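Acylphosphatase (Coxiella burnetii, PDB 3TRG) catalyses the hydrolysis of acyl phosphates to a carboxylate and inorganic phosphate. Local coordinates at residues H15-G20 with N81-E86; V25-S30 with P75-S80; V55-R60 with E90-F95. All blocks are in the same frame, centred on the assembly; numbering follows the deposited sequence.

Contact 1 of 3, residues H15-G20 with N81-E86. With EDO (1,2-ethanediol), chain C.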
loop_
_atom_site.group_PDB
_atom_site.type_symbol
_atom_site.label_atom_id
_atom_site.label_comp_id
_atom_site.label_asym_id
_atom_site.label_seq_id
_atom_site.Cartn_x
_atom_site.Cartn_y
_atom_site.Cartn_z
ATOM N N HIS A 15 2.031 -2.410 -7.023
ATOM C CA HIS A 15 0.942 -1.469 -7.236
ATOM C C HIS A 15 -0.350 -2.176 -6.838
ATOM O O HIS A 15 -0.531 -3.355 -7.139
ATOM C CB HIS A 15 0.899 -1.051 -8.706
ATOM C CG HIS A 15 -0.245 -0.147 -9.048
ATOM N ND1 HIS A 15 -1.382 -0.599 -9.683
ATOM C CD2 HIS A 15 -0.425 1.180 -8.852
ATOM C CE1 HIS A 15 -2.214 0.414 -9.863
ATOM N NE2 HIS A 15 -1.656 1.505 -9.368
ATOM N N VAL A 16 -1.235 -1.460 -6.149
ATOM C CA VAL A 16 -2.443 -2.068 -5.596
ATOM C C VAL A 16 -3.661 -1.193 -5.827
ATOM O O VAL A 16 -3.575 0.034 -5.752
ATOM C CB VAL A 16 -2.322 -2.261 -4.075
ATOM C CG1 VAL A 16 -3.397 -3.229 -3.564
ATOM C CG2 VAL A 16 -0.922 -2.748 -3.699
ATOM N N THR A 17 -4.792 -1.834 -6.111
ATOM C CA THR A 17 -6.092 -1.183 -5.977
ATOM C C THR A 17 -6.935 -1.950 -4.965
ATOM O O THR A 17 -6.914 -3.184 -4.921
ATOM C CB THR A 17 -6.849 -1.048 -7.310
ATOM O OG1 THR A 17 -6.945 -2.327 -7.942
ATOM C CG2 THR A 17 -6.130 -0.075 -8.237
ATOM N N VAL A 18 -7.661 -1.204 -4.140
ATOM C CA VAL A 18 -8.476 -1.782 -3.082
ATOM C C VAL A 18 -9.902 -1.288 -3.257
ATOM O O VAL A 18 -10.151 -0.085 -3.270
ATOM C CB VAL A 18 -7.958 -1.373 -1.692
ATOM C CG1 VAL A 18 -8.816 -2.007 -0.591
ATOM C CG2 VAL A 18 -6.494 -1.781 -1.527
ATOM N N SER A 19 -10.837 -2.222 -3.397
ATOM C CA SER A 19 -12.231 -1.867 -3.622
ATOM C C SER A 19 -13.096 -2.164 -2.405
ATOM O O SER A 19 -12.732 -2.976 -1.553
ATOM C CB SER A 19 -12.786 -2.611 -4.839
ATOM O OG SER A 19 -12.864 -4.006 -4.593
ATOM N N GLY A 20 -14.248 -1.504 -2.343
ATOM C CA GLY A 20 -15.204 -1.724 -1.274
ATOM C C GLY A 20 -15.668 -0.423 -0.655
ATOM O O GLY A 20 -15.678 0.624 -1.305
ATOM N N ASN A 81 -12.184 -6.291 -2.270
ATOM C CA ASN A 81 -11.127 -6.889 -3.070
ATOM C C ASN A 81 -9.815 -6.139 -2.933
ATOM O O ASN A 81 -9.800 -4.925 -2.732
ATOM C CB ASN A 81 -11.521 -6.948 -4.548
ATOM C CG ASN A 81 -10.566 -7.794 -5.368
ATOM O OD1 ASN A 81 -10.230 -8.918 -4.992
ATOM N ND2 ASN A 81 -10.112 -7.251 -6.493
ATOM N N VAL A 82 -8.718 -6.884 -3.034
ATOM C CA VAL A 82 -7.384 -6.310 -3.088
ATOM C C VAL A 82 -6.699 -6.901 -4.310
ATOM O O VAL A 82 -6.551 -8.121 -4.425
ATOM C CB VAL A 82 -6.565 -6.645 -1.834
ATOM C CG1 VAL A 82 -5.157 -6.071 -1.950
ATOM C CG2 VAL A 82 -7.265 -6.126 -0.588
ATOM N N ASN A 83 -6.304 -6.033 -5.231
ATOM C CA ASN A 83 -5.707 -6.469 -6.481
ATOM C C ASN A 83 -4.322 -5.860 -6.570
ATOM O O ASN A 83 -4.189 -4.645 -6.639
ATOM C CB ASN A 83 -6.575 -6.004 -7.649
ATOM C CG ASN A 83 -6.048 -6.457 -8.987
ATOM O OD1 ASN A 83 -5.295 -7.423 -9.077
ATOM N ND2 ASN A 83 -6.446 -5.756 -10.042
ATOM N N TRP A 84 -3.292 -6.693 -6.544
ATOM C CA TRP A 84 -1.933 -6.170 -6.580
ATOM C C TRP A 84 -1.067 -6.845 -7.631
ATOM O O TRP A 84 -1.321 -7.978 -8.038
ATOM C CB TRP A 84 -1.268 -6.242 -5.197
ATOM C CG TRP A 84 -0.969 -7.629 -4.671
ATOM C CD1 TRP A 84 -1.773 -8.403 -3.885
ATOM C CD2 TRP A 84 0.243 -8.372 -4.856
ATOM N NE1 TRP A 84 -1.146 -9.595 -3.589
ATOM C CE2 TRP A 84 0.093 -9.599 -4.172
ATOM C CE3 TRP A 84 1.435 -8.125 -5.546
ATOM C CZ2 TRP A 84 1.092 -10.573 -4.155
ATOM C CZ3 TRP A 84 2.425 -9.092 -5.529
ATOM C CH2 TRP A 84 2.248 -10.303 -4.838
ATOM N N GLU A 85 -0.054 -6.126 -8.093
ATOM C CA GLU A 85 0.969 -6.757 -8.907
ATOM C C GLU A 85 2.316 -6.129 -8.613
ATOM O O GLU A 85 2.404 -4.957 -8.243
ATOM C CB GLU A 85 0.639 -6.655 -10.400
ATOM C CG GLU A 85 0.887 -5.293 -11.019
ATOM C CD GLU A 85 0.346 -5.190 -12.431
ATOM O OE1 GLU A 85 1.082 -5.515 -13.385
ATOM O OE2 GLU A 85 -0.826 -4.790 -12.581
ATOM N N GLU A 86 3.367 -6.920 -8.758
ATOM C CA GLU A 86 4.711 -6.392 -8.646
ATOM C C GLU A 86 4.985 -5.525 -9.873
ATOM O O GLU A 86 4.509 -5.826 -10.975
ATOM C CB GLU A 86 5.713 -7.541 -8.568
ATOM C CG GLU A 86 7.122 -7.098 -8.284
ATOM C CD GLU A 86 8.078 -8.266 -8.181
ATOM O OE1 GLU A 86 7.688 -9.398 -8.549
ATOM O OE2 GLU A 86 9.226 -8.050 -7.738
HETATM C C1 EDO C . -2.642 -4.083 -9.917
HETATM O O1 EDO C . -1.828 -3.117 -10.595
HETATM C C2 EDO C . -3.752 -3.361 -9.165
HETATM O O2 EDO C . -4.643 -2.733 -10.089
HETATM O O HOH W 1 -9.599 -4.042 -6.298
HETATM O O HOH W 2 -7.802 -2.918 -10.416
#
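His15 to Ser19 pairs antiparallel with Asn81 to Glu85, the short strand axes 4.7 Å apart at 173°, which joins edge strand 78-87 to strand 11-19 in the ferredoxin-like alpha/beta sandwich of the acylphosphatases. His15–Glu85, Thr17–Asn83 and Ser19–Asn81 are the hydrogen-bonded pairs; His15 N reaches Glu85 O at 2.8 Å, while the last bond of the ladder, Asn81 N to Ser19 O, is weak at 3.4 Å. Val16 and Val18 alternate with these residues and turn to the helix-covered face. There Val16 divides its methyls: CG1, anti to the backbone N (chi1 -164°), lies 3.7 Å from Val82 CG1, whereas CG2 meets Trp84 CB. The indole itself swings off to pack on Met64 and Thr67 of helix 60-69. On the other face the side chains are polar. In the conformer modelled here, Ser19 OG hydrogen-bonds to Ser80 OG. Thr17 OG1 and Asn83 ND2 share a water. The side chains of His15 and Glu85 do not touch each other; a 1,2-ethanediol, probably from the crystallisation liquor, bridges them at their end of this face. Glu53 takes up NE2 of the imidazole, and ND1 donates in the ring plane to the diol O1 at 2.7 Å with an N-H...O angle of 175°; O1 in turn donates to Glu85 OE2 over 2.8 Å.

Contact 2 of 3, residues V25-S30 with P75-S80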
loop_
_atom_site.group_PDB
_atom_site.type_symbol
_atom_site.label_atom_id
_atom_site.label_comp_id
_atom_site.label_asym_id
_atom_site.label_seq_id
_atom_site.Cartn_x
_atom_site.Cartn_y
_atom_site.Cartn_z
ATOM N N VAL A 25 -13.269 6.744 5.900
ATOM C CA VAL A 25 -12.714 5.919 6.970
ATOM C C VAL A 25 -11.207 6.138 7.105
ATOM O O VAL A 25 -10.483 5.291 7.629
ATOM C CB VAL A 25 -13.019 4.412 6.764
ATOM C CG1 VAL A 25 -14.527 4.161 6.822
ATOM C CG2 VAL A 25 -12.435 3.906 5.443
ATOM N N PHE A 26 -10.739 7.289 6.635
ATOM C CA PHE A 26 -9.328 7.632 6.747
ATOM C C PHE A 26 -8.449 6.531 6.155
ATOM O O PHE A 26 -7.402 6.190 6.707
ATOM C CB PHE A 26 -8.955 7.881 8.213
ATOM C CG PHE A 26 -9.657 9.062 8.830
ATOM C CD1 PHE A 26 -9.379 10.348 8.406
ATOM C CD2 PHE A 26 -10.584 8.883 9.845
ATOM C CE1 PHE A 26 -10.022 11.442 8.980
ATOM C CE2 PHE A 26 -11.226 9.966 10.420
ATOM C CZ PHE A 26 -10.946 11.245 9.989
ATOM N N PHE A 27 -8.867 5.979 5.021
ATOM C CA PHE A 27 -8.117 4.874 4.425
ATOM C C PHE A 27 -6.690 5.262 4.012
ATOM O O PHE A 27 -5.740 4.527 4.303
ATOM C CB PHE A 27 -8.879 4.246 3.254
ATOM C CG PHE A 27 -8.606 2.779 3.086
ATOM C CD1 PHE A 27 -7.367 2.346 2.650
ATOM C CD2 PHE A 27 -9.579 1.836 3.383
ATOM C CE1 PHE A 27 -7.098 0.992 2.507
ATOM C CE2 PHE A 27 -9.318 0.481 3.243
ATOM C CZ PHE A 27 -8.079 0.060 2.804
ATOM N N ARG A 28 -6.538 6.418 3.363
ATOM C CA ARG A 28 -5.219 6.909 2.956
ATOM C C ARG A 28 -4.261 6.978 4.135
ATOM O O ARG A 28 -3.154 6.448 4.085
ATOM C CB ARG A 28 -5.323 8.309 2.339
ATOM C CG ARG A 28 -5.881 8.371 0.933
ATOM C CD ARG A 28 -5.879 9.814 0.439
ATOM N NE ARG A 28 -6.145 10.710 1.554
ATOM C CZ ARG A 28 -5.523 11.864 1.766
ATOM N NH1 ARG A 28 -4.604 12.301 0.915
ATOM N NH2 ARG A 28 -5.831 12.586 2.832
ATOM N N GLU A 29 -4.685 7.657 5.194
ATOM C CA GLU A 29 -3.830 7.829 6.360
ATOM C C GLU A 29 -3.459 6.490 6.992
ATOM O O GLU A 29 -2.330 6.305 7.440
ATOM C CB GLU A 29 -4.479 8.761 7.387
ATOM C CG GLU A 29 -4.649 10.198 6.888
ATOM C CD GLU A 29 -5.933 10.412 6.109
ATOM O OE1 GLU A 29 -6.674 9.437 5.861
ATOM O OE2 GLU A 29 -6.215 11.576 5.749
ATOM N N SER A 30 -4.401 5.551 7.005
ATOM C CA SER A 30 -4.168 4.254 7.644
ATOM C C SER A 30 -3.146 3.428 6.868
ATOM O O SER A 30 -2.342 2.702 7.458
ATOM C CB SER A 30 -5.481 3.475 7.818
ATOM O OG SER A 30 -5.897 2.844 6.619
ATOM N N PRO A 75 -10.547 0.698 10.984
ATOM C CA PRO A 75 -11.890 0.449 11.513
ATOM C C PRO A 75 -12.972 1.052 10.618
ATOM O O PRO A 75 -12.825 2.175 10.136
ATOM C CB PRO A 75 -11.867 1.156 12.871
ATOM C CG PRO A 75 -10.426 1.164 13.261
ATOM C CD PRO A 75 -9.676 1.352 11.979
ATOM N N GLN A 76 -14.039 0.290 10.399
ATOM C CA GLN A 76 -15.193 0.724 9.610
ATOM C C GLN A 76 -15.015 0.554 8.099
ATOM O O GLN A 76 -15.976 0.690 7.339
ATOM C CB GLN A 76 -15.626 2.152 9.969
ATOM C CG GLN A 76 -16.085 2.310 11.426
ATOM C CD GLN A 76 -16.747 3.648 11.699
ATOM O OE1 GLN A 76 -17.465 4.185 10.853
ATOM N NE2 GLN A 76 -16.504 4.199 12.885
ATOM N N ALA A 77 -13.798 0.250 7.657
ATOM C CA ALA A 77 -13.588 -0.093 6.253
ATOM C C ALA A 77 -14.206 -1.455 5.966
ATOM O O ALA A 77 -14.168 -2.350 6.808
ATOM C CB ALA A 77 -12.104 -0.111 5.911
ATOM N N ALA A 78 -14.777 -1.608 4.778
ATOM C CA ALA A 78 -15.317 -2.896 4.360
ATOM C C ALA A 78 -14.777 -3.244 2.980
ATOM O O ALA A 78 -15.411 -2.961 1.961
ATOM C CB ALA A 78 -16.833 -2.869 4.355
ATOM N N VAL A 79 -13.595 -3.853 2.965
ATOM C CA VAL A 79 -12.874 -4.137 1.730
ATOM C C VAL A 79 -13.441 -5.360 1.018
ATOM O O VAL A 79 -13.615 -6.416 1.628
ATOM C CB VAL A 79 -11.366 -4.349 2.005
ATOM C CG1 VAL A 79 -10.643 -4.829 0.757
ATOM C CG2 VAL A 79 -10.742 -3.059 2.538
ATOM N N SER A 80 -13.729 -5.210 -0.271
ATOM C CA SER A 80 -14.303 -6.291 -1.066
ATOM C C SER A 80 -13.267 -6.990 -1.947
ATOM O O SER A 80 -13.452 -8.143 -2.345
ATOM C CB SER A 80 -15.448 -5.763 -1.933
ATOM O OG SER A 80 -14.971 -4.796 -2.859
HETATM O O HOH W 3 -10.945 4.193 10.097
#
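Val25 points its side chain at the turn Pro75 to Ala77, where the loop leading into helix 27-37 of the ferredoxin-like acylphosphatase fold meets the start of strand 78-87. From CB, which sits 4.1 Å from Pro75 O, the two methyls part company. CG1, anti to the carbonyl carbon (chi1 -64°), goes to Gln76, 3.8 Å from its O and almost as near its CB; CG2 instead faces Ala77 CB. That one methyl of Ala77 also serves Phe27, approaching its CE2 obliquely at 3.9 Å. Val79 CG2 comes to the same ring at its edge, near the ring plane and close to CE2 and CZ, with the two side chains crossing at about a right angle. Phe27 further packs on Val18, Val22 and Pro74, so the first turn of the helix is seated against both the sheet and the loop before strand 78-87. Next to it, Arg28, a predicted active-site residue, takes no part in this apolar patch; it forms salt bridges with the C-terminal carboxylate of Arg98 and, weakly, with Glu29 OE2. The polar link between the segments runs through a water that donates to both backbones, at 2.7 Å from Val25 O and 2.8 Å from Pro75 O.

Contact 3 of 3, residues V55-R60 with E90-F95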
loop_
_atom_site.group_PDB
_atom_site.type_symbol
_atom_site.label_atom_id
_atom_site.label_comp_id
_atom_site.label_asym_id
_atom_site.label_seq_id
_atom_site.Cartn_x
_atom_site.Cartn_y
_atom_site.Cartn_z
ATOM N N VAL A 55 1.153 2.562 -4.265
ATOM C CA VAL A 55 2.399 1.893 -4.599
ATOM C C VAL A 55 3.176 1.729 -3.298
ATOM O O VAL A 55 3.267 2.662 -2.491
ATOM C CB VAL A 55 3.231 2.714 -5.600
ATOM C CG1 VAL A 55 4.664 2.185 -5.672
ATOM C CG2 VAL A 55 2.574 2.688 -6.985
ATOM N N ALA A 56 3.707 0.532 -3.074
ATOM C CA ALA A 56 4.479 0.262 -1.869
ATOM C C ALA A 56 5.785 -0.414 -2.254
ATOM O O ALA A 56 5.787 -1.364 -3.040
ATOM C CB ALA A 56 3.689 -0.610 -0.915
ATOM N N CYS A 57 6.891 0.086 -1.704
ATOM C CA CYS A 57 8.219 -0.430 -2.003
ATOM C C CYS A 57 8.952 -0.739 -0.709
ATOM O O CYS A 57 8.858 0.014 0.266
ATOM C CB CYS A 57 9.040 0.604 -2.778
ATOM S SG CYS A 57 8.343 1.124 -4.357
ATOM N N GLY A 58 9.692 -1.840 -0.714
ATOM C CA GLY A 58 10.522 -2.205 0.415
ATOM C C GLY A 58 10.738 -3.704 0.442
ATOM O O GLY A 58 10.620 -4.376 -0.584
ATOM N N GLU A 59 11.053 -4.233 1.616
ATOM C CA GLU A 59 11.305 -5.662 1.746
ATOM C C GLU A 59 10.037 -6.474 1.495
ATOM O O GLU A 59 8.933 -6.027 1.803
ATOM C CB GLU A 59 11.927 -5.958 3.109
ATOM C CG GLU A 59 13.310 -5.330 3.222
ATOM C CD GLU A 59 14.076 -5.759 4.451
ATOM O OE1 GLU A 59 13.449 -6.257 5.408
ATOM O OE2 GLU A 59 15.315 -5.601 4.451
ATOM N N ARG A 60 10.195 -7.660 0.915
ATOM C CA ARG A 60 9.043 -8.448 0.473
ATOM C C ARG A 60 8.166 -8.967 1.615
ATOM O O ARG A 60 6.944 -9.029 1.476
ATOM C CB ARG A 60 9.496 -9.591 -0.439
ATOM C CG ARG A 60 10.096 -9.088 -1.751
ATOM C CD ARG A 60 10.711 -10.225 -2.555
ATOM N NE ARG A 60 11.341 -9.759 -3.789
ATOM C CZ ARG A 60 12.588 -9.300 -3.859
ATOM N NH1 ARG A 60 13.330 -9.233 -2.761
ATOM N NH2 ARG A 60 13.092 -8.900 -5.022
ATOM N N GLU A 90 10.437 1.680 -8.396
ATOM C CA GLU A 90 10.461 3.137 -8.349
ATOM C C GLU A 90 11.111 3.559 -7.032
ATOM O O GLU A 90 10.967 2.879 -6.017
ATOM C CB GLU A 90 9.033 3.697 -8.448
ATOM C CG GLU A 90 8.295 3.275 -9.714
ATOM C CD GLU A 90 6.833 3.703 -9.744
ATOM O OE1 GLU A 90 6.382 4.394 -8.811
ATOM O OE2 GLU A 90 6.129 3.347 -10.709
ATOM N N ASP A 91 11.829 4.676 -7.046
ATOM C CA ASP A 91 12.553 5.137 -5.862
ATOM C C ASP A 91 11.730 6.146 -5.064
ATOM O O ASP A 91 11.310 7.171 -5.601
ATOM C CB ASP A 91 13.891 5.758 -6.271
ATOM C CG ASP A 91 14.794 6.049 -5.084
ATOM O OD1 ASP A 91 14.676 5.354 -4.053
ATOM O OD2 ASP A 91 15.628 6.972 -5.187
ATOM N N TYR A 92 11.488 5.833 -3.792
ATOM C CA TYR A 92 10.832 6.751 -2.863
ATOM C C TYR A 92 11.606 6.794 -1.554
ATOM O O TYR A 92 12.137 5.777 -1.111
ATOM C CB TYR A 92 9.405 6.296 -2.566
ATOM C CG TYR A 92 8.508 6.287 -3.778
ATOM C CD1 TYR A 92 7.918 7.457 -4.230
ATOM C CD2 TYR A 92 8.257 5.114 -4.469
ATOM C CE1 TYR A 92 7.100 7.460 -5.342
ATOM C CE2 TYR A 92 7.443 5.106 -5.580
ATOM C CZ TYR A 92 6.868 6.281 -6.011
ATOM O OH TYR A 92 6.055 6.286 -7.118
ATOM N N SER A 93 11.648 7.963 -0.925
ATOM C CA SER A 93 12.344 8.110 0.347
ATOM C C SER A 93 11.394 7.963 1.533
ATOM O O SER A 93 11.825 7.722 2.658
ATOM C CB SER A 93 13.068 9.458 0.417
ATOM O OG SER A 93 12.176 10.536 0.184
ATOM N N ASP A 94 10.099 8.101 1.271
ATOM C CA ASP A 94 9.105 8.024 2.327
ATOM C C ASP A 94 7.794 7.505 1.778
ATOM O O ASP A 94 7.702 7.147 0.603
ATOM C CB ASP A 94 8.884 9.395 2.966
ATOM C CG ASP A 94 8.519 10.465 1.952
ATOM O OD1 ASP A 94 8.125 10.118 0.818
ATOM O OD2 ASP A 94 8.627 11.664 2.294
ATOM N N PHE A 95 6.780 7.463 2.634
ATOM C CA PHE A 95 5.448 7.064 2.201
ATOM C C PHE A 95 4.496 8.232 2.411
ATOM O O PHE A 95 4.359 8.735 3.525
ATOM C CB PHE A 95 4.962 5.820 2.952
ATOM C CG PHE A 95 3.904 5.055 2.205
ATOM C CD1 PHE A 95 2.616 5.553 2.111
ATOM C CD2 PHE A 95 4.211 3.871 1.562
ATOM C CE1 PHE A 95 1.638 4.867 1.400
ATOM C CE2 PHE A 95 3.246 3.179 0.851
ATOM C CZ PHE A 95 1.960 3.676 0.769
#
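The Tyr92 ring takes Cys57 at its edge: SG lies 5.2 Å from the ring centroid and 82° off the normal, a sulfur-aromatic contact made in the ring plane, with CD2 as the nearest ring atom. Val55 CG1 comes to the neighbouring CE2 obliquely, 4.0 Å away, the two side chains crossing at about a right angle. At the far end of the ring Tyr92 OH donates to Glu90 OE1 over 2.6 Å, meeting that oxygen nearly along its C-O axis and tying the phenol to its own loop. The second ring, Phe95, stands on the other side of strand 52-57. Its CG is anti to the backbone N (chi1 -157°), a turn that carries CE2 to within 3.4 Å of Val55 O, while Ala56 CA lies near the ring plane at the edge. Cys57 SG also passes 3.6 Å from Glu90 O and is disulfide-bonded to Cys13, so this sulfur joins strand 52-57 to strand 11-19. Within the fold, the loop 90-95 runs beside strand 41-46, where the Tyr92 and Trp43 rings meet, and leads into strand 95-97; Phe95 packs between the sheet, at Val44, and Val31, Arg32 and Ala35 of helix 27-37.

From the N terminus, strand 11-19 supplies the first half of contact 1, and the loop it opens closes only when strand 78-87 returns beside it. Contact 2 is nested inside that loop, joining the start of helix 27-37 to the lead-in of the same edge strand; the two touch where Ser19 O meets Ser80 N at 2.8 Å, a probable hydrogen bond. Contact 3 opens at 55-60, within both loops, and closes after both at 90-95, so it crosses contacts 1 and 2. It meets contact 1 through His15 and Val55 but does not touch contact 2. Together they tie an edge strand, a helix start and the loop before the last strand to one sheet.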